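Local structure of phosphoribosylaminoimidazole-succinocarboxamide synthase (Ehrlichia chaffeensis str. Arkansas, 3KRE) at residues N72-F77 and L257-N262; V190-V195 and R251-K256; K80-K85 and N181-L186; A62-K67 and G244-G249; I174-I179 and F197-G202. The protein catalyses the ATP-dependent joining of L-aspartate to carboxyaminoimidazole ribonucleotide, giving SAICAR on the de novo pathway to IMP. All coordinates share one frame; numbering follows the deposited sequence.

Interaction 1 of 5, residues N72-F77 and L257-N262; sequences NYISSF and LNAIPN
Y73 and F77, one helical turn apart on helix 67-84, receive the chain that leaves helix 246-257, and Y73 can be followed outward from its backbone. Its CB lies 3.6 Å from A259 O. With CG anti to the carbonyl carbon (chi1 -68°), the ring is turned to the tail: CD2 reaches I260 CG1 at 4.0 Å and CE2 reaches I260 CG2 at 4.1 Å, while CE1 meets P261 CD at 3.4 Å. That proline carbon sits over one face, 3.5 Å from the ring centroid and only 17° off the ring normal, a clear CH-pi contact. F77 takes the other course, its CG anti to the backbone N (chi1 -179°); its CB meets A259 CB at 3.8 Å and its far end, CZ, comes within 3.2 Å of L257 O. Between the two rings a water donates to both Y73 O and A259 O. On the flank, I74 CG2 packs against L257 CD1, and the same isoleucine touches V253 and A254 of helix 246-257. N258, with positive phi, closes that helix. This is a Schellman motif at a helix C-terminus, followed by an apolar tail whose proline packs on an aromatic face.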
# COMPACT_ATOMS: atom_id res chain seq x y z
N ASN A 72 10.17 -4.71 -0.11
CA ASN A 72 9.92 -6.11 -0.38
C ASN A 72 9.76 -6.92 0.91
O ASN A 72 8.77 -7.64 1.10
CB ASN A 72 11.06 -6.67 -1.23
CG ASN A 72 10.87 -8.11 -1.58
OD1 ASN A 72 9.76 -8.53 -1.99
ND2 ASN A 72 11.92 -8.91 -1.41
N TYR A 73 10.72 -6.78 1.81
CA TYR A 73 10.66 -7.47 3.10
C TYR A 73 9.48 -7.03 3.97
O TYR A 73 8.78 -7.87 4.52
CB TYR A 73 11.95 -7.30 3.88
CG TYR A 73 13.14 -8.01 3.28
CD1 TYR A 73 13.00 -9.28 2.71
CD2 TYR A 73 14.41 -7.47 3.37
CE1 TYR A 73 14.07 -9.95 2.20
CE2 TYR A 73 15.51 -8.14 2.87
CZ TYR A 73 15.32 -9.39 2.27
OH TYR A 73 16.38 -10.14 1.76
N ILE A 74 9.24 -5.73 4.06
CA ILE A 74 8.13 -5.23 4.85
C ILE A 74 6.79 -5.69 4.26
O ILE A 74 5.91 -6.16 4.99
CB ILE A 74 8.14 -3.67 4.97
CG1 ILE A 74 9.32 -3.26 5.81
CG2 ILE A 74 6.84 -3.15 5.60
CD1 ILE A 74 9.73 -1.73 5.70
N SER A 75 6.63 -5.57 2.96
CA SER A 75 5.36 -5.96 2.33
C SER A 75 5.06 -7.46 2.43
O SER A 75 3.94 -7.87 2.80
CB SER A 75 5.33 -5.49 0.87
OG SER A 75 4.02 -5.61 0.35
N SER A 76 6.05 -8.30 2.11
CA SER A 76 5.90 -9.73 2.28
C SER A 76 5.53 -10.07 3.73
O SER A 76 4.63 -10.87 3.96
CB SER A 76 7.16 -10.47 1.81
OG SER A 76 8.31 -10.04 2.51
N PHE A 77 6.21 -9.42 4.70
CA PHE A 77 5.93 -9.63 6.10
C PHE A 77 4.49 -9.29 6.45
O PHE A 77 3.81 -10.07 7.11
CB PHE A 77 6.92 -8.81 6.97
CG PHE A 77 6.71 -8.97 8.44
CD1 PHE A 77 7.30 -10.04 9.13
CD2 PHE A 77 5.92 -8.08 9.13
CE1 PHE A 77 7.12 -10.18 10.48
CE2 PHE A 77 5.71 -8.24 10.46
CZ PHE A 77 6.31 -9.28 11.14
N LEU A 257 9.56 -4.27 12.97
CA LEU A 257 8.73 -5.38 12.55
C LEU A 257 9.43 -6.75 12.59
O LEU A 257 8.74 -7.80 12.57
CB LEU A 257 8.19 -5.13 11.14
CG LEU A 257 7.13 -4.04 11.02
CD1 LEU A 257 6.72 -3.90 9.56
CD2 LEU A 257 5.89 -4.37 11.83
N ASN A 258 10.77 -6.76 12.65
CA ASN A 258 11.57 -7.98 12.47
C ASN A 258 11.28 -8.60 11.11
O ASN A 258 11.13 -9.83 10.99
CB ASN A 258 11.31 -8.99 13.59
CG ASN A 258 12.39 -10.03 13.72
OD1 ASN A 258 13.52 -9.84 13.24
ND2 ASN A 258 12.07 -11.15 14.39
N ALA A 259 11.22 -7.75 10.08
CA ALA A 259 10.82 -8.18 8.74
C ALA A 259 11.94 -8.72 7.88
O ALA A 259 11.67 -9.27 6.83
CB ALA A 259 10.11 -7.03 8.00
N ILE A 260 13.19 -8.50 8.27
CA ILE A 260 14.32 -8.87 7.43
C ILE A 260 14.71 -10.30 7.80
O ILE A 260 15.02 -10.56 8.96
CB ILE A 260 15.51 -7.91 7.62
CG1 ILE A 260 15.14 -6.51 7.15
CG2 ILE A 260 16.74 -8.35 6.81
CD1 ILE A 260 16.22 -5.45 7.46
N PRO A 261 14.68 -11.23 6.84
CA PRO A 261 15.11 -12.60 7.13
C PRO A 261 16.61 -12.75 7.37
O PRO A 261 17.41 -11.90 6.94
CB PRO A 261 14.69 -13.39 5.88
CG PRO A 261 14.42 -12.41 4.84
CD PRO A 261 14.29 -11.04 5.43
N ASN A 262 16.98 -13.83 8.05
CA ASN A 262 18.40 -14.20 8.31
C ASN A 262 19.16 -14.66 7.06
O ASN A 262 18.56 -15.16 6.09
CB ASN A 262 18.48 -15.29 9.40
CG ASN A 262 18.26 -14.74 10.82
OD1 ASN A 262 18.01 -13.55 11.01
ND2 ASN A 262 18.33 -15.62 11.82
O HOH W 1 9.89 -10.45 5.12

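Interaction 2 of 5, residues V190-V195 and R251-K256; sequences VGIKLV and REVAHK. With EDO (1,2-ethanediol), chain H.
K256 and V190 meet where the loop before strand 192-204 approaches helix 246-257, and their side chains slide past one another in opposite directions. The lysine starts with CB 4.1 Å from V190 CB and then runs alongside the loop, bent at both chi3 (144°) and chi4 (-142°), and NZ arrives at V190 O, 2.7 Å away. The carbonyl accepts it at a C=O...N angle of 150°, with the donor slightly tilted from the carbonyl plane. Meanwhile V190 CG1 travels the other way and ends 3.3 Å from K256 O. I192 approaches on a slant: its CD1 rests on the aliphatic part of the lysine, 4.0 Å from K256 CD, and also reaches V253 CG2 at 4.3 Å. The lysine thus offers an apolar stem and a charged tip, with D227 as a further, weak ion-pair partner. G191, of positive phi, is the C-prime residue of the Schellman motif that ends helix 166-189. The contact therefore lies at the junction where that helix gives way to strand 192-204, which pairs with strand 223-227; helix 246-257 flanks this junction, and its R251 and A254 touch L70 of helix 67-84.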
# COMPACT_ATOMS: atom_id res chain seq x y z
N VAL A 190 4.75 -2.33 18.17
CA VAL A 190 6.18 -2.03 18.00
C VAL A 190 6.41 -0.53 18.00
O VAL A 190 7.45 -0.05 17.56
CB VAL A 190 6.76 -2.75 16.77
CG1 VAL A 190 6.61 -4.24 16.95
CG2 VAL A 190 6.10 -2.22 15.47
N GLY A 191 5.46 0.23 18.53
CA GLY A 191 5.67 1.65 18.81
C GLY A 191 5.53 2.61 17.64
O GLY A 191 6.14 3.70 17.64
N ILE A 192 4.68 2.23 16.68
CA ILE A 192 4.43 2.98 15.46
C ILE A 192 2.94 3.20 15.29
O ILE A 192 2.14 2.29 15.51
CB ILE A 192 4.93 2.17 14.24
CG1 ILE A 192 6.48 2.05 14.28
CG2 ILE A 192 4.43 2.84 12.94
CD1 ILE A 192 7.19 1.17 13.15
N LYS A 193 2.57 4.43 14.93
CA LYS A 193 1.19 4.79 14.65
C LYS A 193 0.95 4.69 13.16
O LYS A 193 1.65 5.34 12.39
CB LYS A 193 0.89 6.22 15.11
CG LYS A 193 -0.52 6.72 14.86
CD LYS A 193 -1.59 5.77 15.48
CE LYS A 193 -3.01 6.27 15.19
NZ LYS A 193 -4.08 5.36 15.78
N LEU A 194 -0.06 3.91 12.77
CA LEU A 194 -0.48 3.85 11.38
C LEU A 194 -1.40 5.02 11.12
O LEU A 194 -2.56 5.01 11.56
CB LEU A 194 -1.24 2.56 11.10
CG LEU A 194 -1.72 2.31 9.68
CD1 LEU A 194 -0.56 2.34 8.67
CD2 LEU A 194 -2.47 0.94 9.62
N VAL A 195 -0.87 6.04 10.47
CA VAL A 195 -1.58 7.30 10.26
C VAL A 195 -2.64 7.14 9.17
O VAL A 195 -3.81 7.47 9.33
CB VAL A 195 -0.54 8.41 9.94
CG1 VAL A 195 -1.21 9.70 9.43
CG2 VAL A 195 0.37 8.67 11.17
N ARG A 251 14.25 1.53 7.26
CA ARG A 251 14.97 0.50 8.01
C ARG A 251 14.48 0.39 9.45
O ARG A 251 14.37 -0.72 9.99
CB ARG A 251 16.48 0.74 8.02
CG ARG A 251 17.26 -0.54 8.29
CD ARG A 251 18.76 -0.29 8.31
NE ARG A 251 19.25 -0.00 6.96
CZ ARG A 251 19.79 1.14 6.55
NH1 ARG A 251 19.95 2.18 7.37
NH2 ARG A 251 20.20 1.24 5.30
N GLU A 252 14.15 1.51 10.07
CA GLU A 252 13.53 1.45 11.39
C GLU A 252 12.22 0.64 11.38
O GLU A 252 11.97 -0.18 12.29
CB GLU A 252 13.30 2.87 11.93
CG GLU A 252 12.60 2.98 13.29
CD GLU A 252 12.68 4.37 13.96
OE1 GLU A 252 13.59 5.17 13.61
OE2 GLU A 252 11.87 4.63 14.88
N VAL A 253 11.38 0.85 10.37
CA VAL A 253 10.13 0.10 10.27
C VAL A 253 10.49 -1.39 10.13
O VAL A 253 9.93 -2.26 10.85
CB VAL A 253 9.27 0.55 9.08
CG1 VAL A 253 8.01 -0.38 8.90
CG2 VAL A 253 8.87 2.03 9.24
N ALA A 254 11.42 -1.70 9.24
CA ALA A 254 11.82 -3.11 9.06
C ALA A 254 12.37 -3.74 10.33
O ALA A 254 12.05 -4.90 10.66
CB ALA A 254 12.81 -3.26 7.93
N HIS A 255 13.20 -3.01 11.04
CA HIS A 255 13.77 -3.53 12.26
C HIS A 255 12.75 -3.78 13.32
O HIS A 255 12.78 -4.83 13.96
CB HIS A 255 14.83 -2.59 12.80
CG HIS A 255 16.08 -2.59 12.00
ND1 HIS A 255 17.05 -1.62 12.13
CD2 HIS A 255 16.53 -3.45 11.05
CE1 HIS A 255 18.04 -1.87 11.30
NE2 HIS A 255 17.76 -2.99 10.64
N LYS A 256 11.88 -2.80 13.55
CA LYS A 256 10.82 -2.93 14.57
C LYS A 256 9.84 -4.04 14.25
O LYS A 256 9.36 -4.72 15.17
CB LYS A 256 10.09 -1.61 14.72
CG LYS A 256 10.95 -0.59 15.43
CD LYS A 256 10.18 0.67 15.71
CE LYS A 256 10.59 1.24 17.05
NZ LYS A 256 9.42 1.78 17.70
C1 EDO H . 13.73 7.53 11.30
O1 EDO H . 13.94 7.83 12.69
C2 EDO H . 14.62 8.34 10.35
O2 EDO H . 15.96 8.36 10.86

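Interaction 3 of 5, residues K80-K85 and N181-L186; sequences KKLIDK and NILSEL
I182 carries CG1 anti to the carbonyl carbon (chi1 -61°), which sends CD1 to K85 and puts CG2 anti to the backbone N, facing L82 CD2. L82, its own CG anti to the carbonyl carbon (chi1 -65°), meets I182 on a slant, CD2 to CG2 3.8 Å; the same leucine methyl also reaches L183 CD2 at 4.1 Å, so one leucine branch serves two neighbours on the facing helix. The CD1 end of I182 slides past K85 in the opposite direction and meets K85 CB at 3.6 Å. Here the lysine contributes its inner methylenes, whereas its chain, bent at chi2, carries the amine away. L186 adds a further contact: its CD2 lies 3.9 Å from K81 CB, again against the aliphatic root of a lysine. Buried leucine thus gives way to lysine stems toward the exposed side. The short helical segments approach to 10.5 Å between axes and cross at 121°, closer to antiparallel than parallel. L183 also touches L194 of strand 192-204, and K85 O accepts a hydrogen bond from K178 NZ, so helix 166-189 lies between that strand and the C-terminal end of helix 67-84.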
# COMPACT_ATOMS: atom_id res chain seq x y z
N LYS A 80 1.77 -11.56 4.88
CA LYS A 80 1.65 -12.77 5.65
C LYS A 80 0.91 -12.57 6.97
O LYS A 80 0.12 -13.42 7.34
CB LYS A 80 3.04 -13.40 5.87
CG LYS A 80 3.05 -14.60 6.75
CD LYS A 80 2.21 -15.77 6.16
CE LYS A 80 2.62 -17.10 6.76
NZ LYS A 80 2.34 -17.12 8.23
N LYS A 81 1.16 -11.45 7.66
CA LYS A 81 0.36 -11.12 8.85
C LYS A 81 -1.12 -11.00 8.54
O LYS A 81 -1.96 -11.45 9.32
CB LYS A 81 0.88 -9.84 9.47
CG LYS A 81 2.24 -9.98 10.17
CD LYS A 81 2.18 -11.02 11.25
CE LYS A 81 3.44 -11.09 12.05
NZ LYS A 81 3.15 -11.65 13.40
N LEU A 82 -1.45 -10.43 7.40
CA LEU A 82 -2.83 -10.29 6.97
C LEU A 82 -3.41 -11.63 6.55
O LEU A 82 -4.52 -11.95 6.93
CB LEU A 82 -2.98 -9.26 5.86
CG LEU A 82 -2.64 -7.82 6.26
CD1 LEU A 82 -2.66 -6.91 5.01
CD2 LEU A 82 -3.62 -7.29 7.33
N ILE A 83 -2.65 -12.43 5.81
CA ILE A 83 -3.07 -13.82 5.50
C ILE A 83 -3.38 -14.63 6.74
O ILE A 83 -4.38 -15.36 6.79
CB ILE A 83 -2.00 -14.54 4.69
CG1 ILE A 83 -1.85 -13.86 3.30
CG2 ILE A 83 -2.32 -16.04 4.54
CD1 ILE A 83 -0.56 -14.22 2.60
N ASP A 84 -2.55 -14.50 7.77
CA ASP A 84 -2.77 -15.19 9.06
C ASP A 84 -4.09 -14.85 9.70
O ASP A 84 -4.60 -15.65 10.46
CB ASP A 84 -1.68 -14.86 10.09
CG ASP A 84 -0.32 -15.37 9.71
OD1 ASP A 84 -0.22 -16.19 8.75
OD2 ASP A 84 0.67 -14.90 10.37
N LYS A 85 -4.65 -13.67 9.42
CA LYS A 85 -5.98 -13.29 9.92
C LYS A 85 -7.10 -13.49 8.91
O LYS A 85 -8.20 -13.03 9.14
CB LYS A 85 -6.00 -11.81 10.37
CG LYS A 85 -4.98 -11.45 11.39
CD LYS A 85 -5.32 -12.04 12.74
CE LYS A 85 -4.46 -11.41 13.84
NZ LYS A 85 -4.51 -12.18 15.11
N ASN A 181 -7.52 -2.38 11.22
CA ASN A 181 -7.42 -2.84 12.61
C ASN A 181 -6.20 -3.73 12.84
O ASN A 181 -5.48 -3.53 13.80
CB ASN A 181 -8.65 -3.62 13.02
CG ASN A 181 -9.87 -2.75 13.13
OD1 ASN A 181 -9.76 -1.53 13.31
ND2 ASN A 181 -11.06 -3.36 13.07
N ILE A 182 -6.00 -4.70 11.96
CA ILE A 182 -4.85 -5.62 12.07
C ILE A 182 -3.51 -4.89 12.00
O ILE A 182 -2.62 -5.04 12.89
CB ILE A 182 -4.88 -6.71 10.99
CG1 ILE A 182 -6.16 -7.56 11.11
CG2 ILE A 182 -3.61 -7.55 11.09
CD1 ILE A 182 -6.50 -8.32 9.80
N LEU A 183 -3.34 -4.08 10.96
CA LEU A 183 -2.09 -3.32 10.80
C LEU A 183 -1.89 -2.30 11.92
O LEU A 183 -0.76 -2.12 12.40
CB LEU A 183 -2.05 -2.60 9.45
CG LEU A 183 -2.06 -3.45 8.18
CD1 LEU A 183 -1.97 -2.60 6.91
CD2 LEU A 183 -0.87 -4.44 8.23
N SER A 184 -2.95 -1.60 12.32
CA SER A 184 -2.84 -0.61 13.39
C SER A 184 -2.33 -1.25 14.67
O SER A 184 -1.48 -0.71 15.34
CB SER A 184 -4.17 0.11 13.67
OG SER A 184 -4.47 0.98 12.62
N GLU A 185 -2.83 -2.43 14.97
CA GLU A 185 -2.46 -3.12 16.19
C GLU A 185 -1.01 -3.60 16.12
O GLU A 185 -0.21 -3.43 17.06
CB GLU A 185 -3.42 -4.28 16.47
CG GLU A 185 -3.01 -5.11 17.68
CD GLU A 185 -4.09 -6.06 18.18
OE1 GLU A 185 -5.28 -5.66 18.25
OE2 GLU A 185 -3.73 -7.19 18.55
N LEU A 186 -0.64 -4.15 14.99
CA LEU A 186 0.70 -4.72 14.92
C LEU A 186 1.75 -3.61 14.94
O LEU A 186 2.77 -3.75 15.62
CB LEU A 186 0.80 -5.71 13.77
CG LEU A 186 1.02 -5.31 12.37
CD1 LEU A 186 2.51 -5.02 12.23
CD2 LEU A 186 0.51 -6.47 11.45

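Interaction 4 of 5, residues A62-K67 and G244-G249; sequences AIIHEK and GNVIEG. With EDO (1,2-ethanediol), chain J; EDO (1,2-ethanediol), chain H.
V246 and I247 bring the first turn of helix 246-257 against the turn leading out of strand 60-63. Just ahead of them, N245 holds the N-cap position without a side-chain capping bond; its backbone N donates to O2 of one ethanediol, 2.8 Å from N245 N, and its ND2 to a second, both probably from the crystallisation liquor. The side chain of V246 crosses that of I64 at about a right angle, V246 CG1 to I64 CG2 4.0 Å. I247 follows, with the most contacts. With CG1 anti to the backbone N (chi1 -162°), its CD1 is carried over one face of the type II beta turn from I64 to K67, on the side to which H65 O points, and lies 3.4 Å from H65 O and 3.5 Å from K67 N. The same methyl brushes I64 CG2 at 4.1 Å and E66 CB at 3.9 Å, so a single terminal carbon touches all four residues of the turn. E248 OE1 accepts from O1 of the first ethanediol at 2.6 Å. Nearby, E66 forms a salt bridge with R251, and K67 NZ makes a hydrogen bond to E52 O and a salt bridge to D221. The turn links strand 60-63, paired with strand 52-55, to the start of helix 67-84, while the N-terminal turn of helix 246-257 lies against it.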
# COMPACT_ATOMS: atom_id res chain seq x y z
N ALA A 62 13.90 10.23 -7.39
CA ALA A 62 15.24 9.94 -6.86
C ALA A 62 15.44 8.45 -6.75
O ALA A 62 14.47 7.67 -6.71
CB ALA A 62 15.45 10.58 -5.45
N ILE A 63 16.70 8.06 -6.64
CA ILE A 63 17.08 6.69 -6.33
C ILE A 63 17.47 6.67 -4.86
O ILE A 63 18.36 7.42 -4.45
CB ILE A 63 18.28 6.25 -7.15
CG1 ILE A 63 17.95 6.29 -8.65
CG2 ILE A 63 18.76 4.85 -6.67
CD1 ILE A 63 16.78 5.40 -9.02
N ILE A 64 16.79 5.84 -4.08
CA ILE A 64 17.10 5.63 -2.66
C ILE A 64 17.62 4.19 -2.53
O ILE A 64 16.84 3.23 -2.42
CB ILE A 64 15.85 5.79 -1.75
CG1 ILE A 64 15.10 7.10 -2.03
CG2 ILE A 64 16.20 5.68 -0.22
CD1 ILE A 64 15.88 8.30 -1.82
N HIS A 65 18.93 4.04 -2.49
CA HIS A 65 19.51 2.72 -2.48
C HIS A 65 18.94 1.91 -1.32
O HIS A 65 18.85 2.41 -0.19
CB HIS A 65 21.03 2.74 -2.39
CG HIS A 65 21.62 1.39 -2.26
ND1 HIS A 65 21.47 0.43 -3.23
CD2 HIS A 65 22.26 0.79 -1.23
CE1 HIS A 65 22.05 -0.69 -2.83
NE2 HIS A 65 22.56 -0.49 -1.63
N GLU A 66 18.56 0.68 -1.64
CA GLU A 66 17.98 -0.30 -0.70
C GLU A 66 16.49 -0.15 -0.36
O GLU A 66 15.93 -1.05 0.30
CB GLU A 66 18.80 -0.32 0.60
CG GLU A 66 18.72 -1.58 1.35
CD GLU A 66 19.51 -1.58 2.65
OE1 GLU A 66 20.23 -0.59 2.96
OE2 GLU A 66 19.40 -2.60 3.36
N LYS A 67 15.85 0.92 -0.81
CA LYS A 67 14.44 1.16 -0.46
C LYS A 67 13.58 -0.00 -0.94
O LYS A 67 12.69 -0.46 -0.24
CB LYS A 67 13.97 2.48 -1.04
CG LYS A 67 12.50 2.71 -1.15
CD LYS A 67 12.25 3.77 -2.20
CE LYS A 67 10.85 3.80 -2.59
NZ LYS A 67 10.45 2.77 -3.57
N GLY A 244 15.32 14.11 4.92
CA GLY A 244 16.55 13.34 5.00
C GLY A 244 16.31 12.06 5.77
O GLY A 244 15.22 11.84 6.27
N ASN A 245 17.34 11.20 5.84
CA ASN A 245 17.25 9.93 6.55
C ASN A 245 16.07 9.09 6.07
O ASN A 245 15.35 8.47 6.84
CB ASN A 245 17.19 10.13 8.09
CG ASN A 245 18.56 10.15 8.74
OD1 ASN A 245 19.57 10.50 8.13
ND2 ASN A 245 18.58 9.84 10.04
N VAL A 246 15.87 9.09 4.76
CA VAL A 246 14.77 8.31 4.17
C VAL A 246 14.97 6.82 4.41
O VAL A 246 14.09 6.14 4.95
CB VAL A 246 14.60 8.64 2.66
CG1 VAL A 246 13.59 7.70 1.96
CG2 VAL A 246 14.25 10.18 2.50
N ILE A 247 16.16 6.32 4.07
CA ILE A 247 16.37 4.89 4.18
C ILE A 247 16.34 4.48 5.65
O ILE A 247 15.83 3.41 5.97
CB ILE A 247 17.64 4.41 3.46
CG1 ILE A 247 17.61 2.89 3.21
CG2 ILE A 247 18.88 4.86 4.25
CD1 ILE A 247 16.50 2.41 2.28
N GLU A 248 16.86 5.34 6.52
CA GLU A 248 16.85 5.07 7.96
C GLU A 248 15.43 4.89 8.48
O GLU A 248 15.17 4.05 9.35
CB GLU A 248 17.58 6.18 8.72
CG GLU A 248 19.10 6.15 8.55
CD GLU A 248 19.64 6.74 7.24
OE1 GLU A 248 18.86 7.33 6.46
OE2 GLU A 248 20.88 6.62 6.97
N GLY A 249 14.49 5.68 7.98
CA GLY A 249 13.09 5.51 8.42
C GLY A 249 12.54 4.17 7.98
O GLY A 249 11.98 3.44 8.76
C1 EDO J . 20.86 9.19 4.65
O1 EDO J . 19.71 8.48 4.24
C2 EDO J . 20.78 10.71 4.47
O2 EDO J . 19.53 11.22 4.07
C1 EDO H . 13.73 7.53 11.30
O1 EDO H . 13.94 7.83 12.69
C2 EDO H . 14.62 8.34 10.35
O2 EDO H . 15.96 8.36 10.86

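Interaction 5 of 5, residues I174-I179 and F197-G202; sequences ILSLKI and FKLEFG
I179 is the chief projection here, and F197, L199 and F201, on alternate positions of strand 192-204, form the surface that receives it. Its CD1 enters the dip between L199 and F201, meeting L199 CD1 tip to tip at 3.8 Å and F201 CZ at 4.1 Å. The other branch, CG2, meets F197 CE1 obliquely at 3.8 Å. S176, one turn back, supplies a smaller bump: its OG lies 3.7 Å from L199 CD1 and near F201, yet keeps a hydrogen bond to I172 O, so the buried hydroxyl is satisfied within its own helix. In F197, CG between the backbone N and the carbonyl carbon (chi1 64°) turns the ring toward the helix, its edge near S176 O. L175 CD1 touches F201 CE1. The axes of helix 174-179 and strand 197-199 approach to 10.5 Å, at 138°. A helix laid against one face of an antiparallel sheet, meeting the side chains of alternate strand residues, is ordinary alpha/beta layer packing, here in the buried core of the SAICAR synthetase fold.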
# COMPACT_ATOMS: atom_id res chain seq x y z
N ILE A 174 -15.34 -3.31 4.24
CA ILE A 174 -15.22 -4.18 5.43
C ILE A 174 -13.76 -4.69 5.52
O ILE A 174 -13.13 -4.65 6.62
CB ILE A 174 -16.18 -5.37 5.35
CG1 ILE A 174 -17.64 -4.90 5.56
CG2 ILE A 174 -15.78 -6.46 6.37
CD1 ILE A 174 -18.67 -5.97 5.13
N LEU A 175 -13.23 -5.13 4.39
CA LEU A 175 -11.85 -5.65 4.35
C LEU A 175 -10.85 -4.56 4.69
O LEU A 175 -9.89 -4.81 5.42
CB LEU A 175 -11.52 -6.24 2.96
CG LEU A 175 -12.24 -7.53 2.57
CD1 LEU A 175 -11.93 -7.92 1.08
CD2 LEU A 175 -11.88 -8.71 3.54
N SER A 176 -11.06 -3.36 4.13
CA SER A 176 -10.18 -2.22 4.39
C SER A 176 -10.14 -1.87 5.86
O SER A 176 -9.05 -1.64 6.43
CB SER A 176 -10.56 -1.01 3.50
OG SER A 176 -10.32 -1.31 2.15
N LEU A 177 -11.29 -1.82 6.52
CA LEU A 177 -11.34 -1.55 7.94
C LEU A 177 -10.72 -2.69 8.79
O LEU A 177 -10.09 -2.43 9.82
CB LEU A 177 -12.80 -1.27 8.38
CG LEU A 177 -13.37 0.00 7.76
CD1 LEU A 177 -14.88 0.19 8.05
CD2 LEU A 177 -12.52 1.22 8.26
N LYS A 178 -10.92 -3.93 8.38
CA LYS A 178 -10.33 -5.07 9.09
C LYS A 178 -8.80 -5.00 8.96
O LYS A 178 -8.07 -5.17 9.95
CB LYS A 178 -10.87 -6.41 8.55
CG LYS A 178 -10.28 -7.68 9.20
CD LYS A 178 -11.05 -8.99 8.78
CE LYS A 178 -10.23 -10.28 9.14
NZ LYS A 178 -10.87 -11.56 8.71
N ILE A 179 -8.34 -4.72 7.76
CA ILE A 179 -6.90 -4.55 7.49
C ILE A 179 -6.36 -3.41 8.34
O ILE A 179 -5.28 -3.52 8.94
CB ILE A 179 -6.62 -4.36 5.96
CG1 ILE A 179 -6.89 -5.66 5.22
CG2 ILE A 179 -5.15 -3.88 5.72
CD1 ILE A 179 -7.10 -5.53 3.70
N PHE A 197 -3.08 4.78 5.06
CA PHE A 197 -2.47 3.89 4.08
C PHE A 197 -3.37 3.68 2.88
O PHE A 197 -4.53 4.04 2.92
CB PHE A 197 -2.09 2.54 4.72
CG PHE A 197 -3.25 1.74 5.22
CD1 PHE A 197 -3.68 0.63 4.53
CD2 PHE A 197 -3.88 2.06 6.38
CE1 PHE A 197 -4.74 -0.14 5.00
CE2 PHE A 197 -4.94 1.29 6.88
CZ PHE A 197 -5.37 0.19 6.17
N LYS A 198 -2.78 3.18 1.78
CA LYS A 198 -3.45 2.97 0.52
C LYS A 198 -3.39 1.48 0.20
O LYS A 198 -2.33 0.85 0.32
CB LYS A 198 -2.78 3.78 -0.60
CG LYS A 198 -3.39 3.65 -2.01
CD LYS A 198 -2.88 2.45 -2.81
CE LYS A 198 -1.51 2.67 -3.52
NZ LYS A 198 -0.87 1.33 -3.65
N LEU A 199 -4.52 0.94 -0.25
CA LEU A 199 -4.65 -0.43 -0.68
C LEU A 199 -5.12 -0.50 -2.13
O LEU A 199 -5.83 0.40 -2.60
CB LEU A 199 -5.72 -1.16 0.15
CG LEU A 199 -5.47 -1.23 1.64
CD1 LEU A 199 -6.66 -1.97 2.32
CD2 LEU A 199 -4.09 -1.92 1.94
N GLU A 200 -4.73 -1.57 -2.82
CA GLU A 200 -5.28 -1.92 -4.12
C GLU A 200 -5.66 -3.37 -4.09
O GLU A 200 -4.97 -4.19 -3.45
CB GLU A 200 -4.24 -1.71 -5.24
CG GLU A 200 -3.90 -0.25 -5.42
CD GLU A 200 -2.85 -0.04 -6.49
OE1 GLU A 200 -2.81 -0.81 -7.47
OE2 GLU A 200 -2.10 0.95 -6.35
N PHE A 201 -6.73 -3.69 -4.79
CA PHE A 201 -7.22 -5.05 -4.85
C PHE A 201 -7.32 -5.49 -6.30
O PHE A 201 -7.47 -4.67 -7.20
CB PHE A 201 -8.60 -5.13 -4.23
CG PHE A 201 -8.63 -4.92 -2.71
CD1 PHE A 201 -8.66 -6.00 -1.83
CD2 PHE A 201 -8.65 -3.64 -2.17
CE1 PHE A 201 -8.70 -5.78 -0.44
CE2 PHE A 201 -8.68 -3.44 -0.78
CZ PHE A 201 -8.73 -4.50 0.05
N GLY A 202 -7.33 -6.81 -6.49
CA GLY A 202 -7.55 -7.38 -7.81
C GLY A 202 -8.37 -8.65 -7.71
O GLY A 202 -8.73 -9.08 -6.61

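Interactions 1, 2 and 4 all use helix 246-257 or the tail that leaves it: interaction 4 its start, interaction 2 its later turns, interaction 1 its exit. Their centres lie about 12 to 16 Å apart, and R251 with E66 ties interactions 2 and 4 together. Helix 67-84 joins interactions 1 and 3, helix 166-189 joins 3 and 5, about 11 Å apart, and strand 192-204 joins 2 and 5. Along the chain, interactions 2, 3 and 5 are nested within interaction 1; interaction 4 crosses 1 and 2, interaction 5 crosses 2 and 3, and interaction 3 closes before 2 opens. The C-terminal tail thus brings the chain back to helix 67-84, which packs on helix 166-189 and through it on strand 192-204.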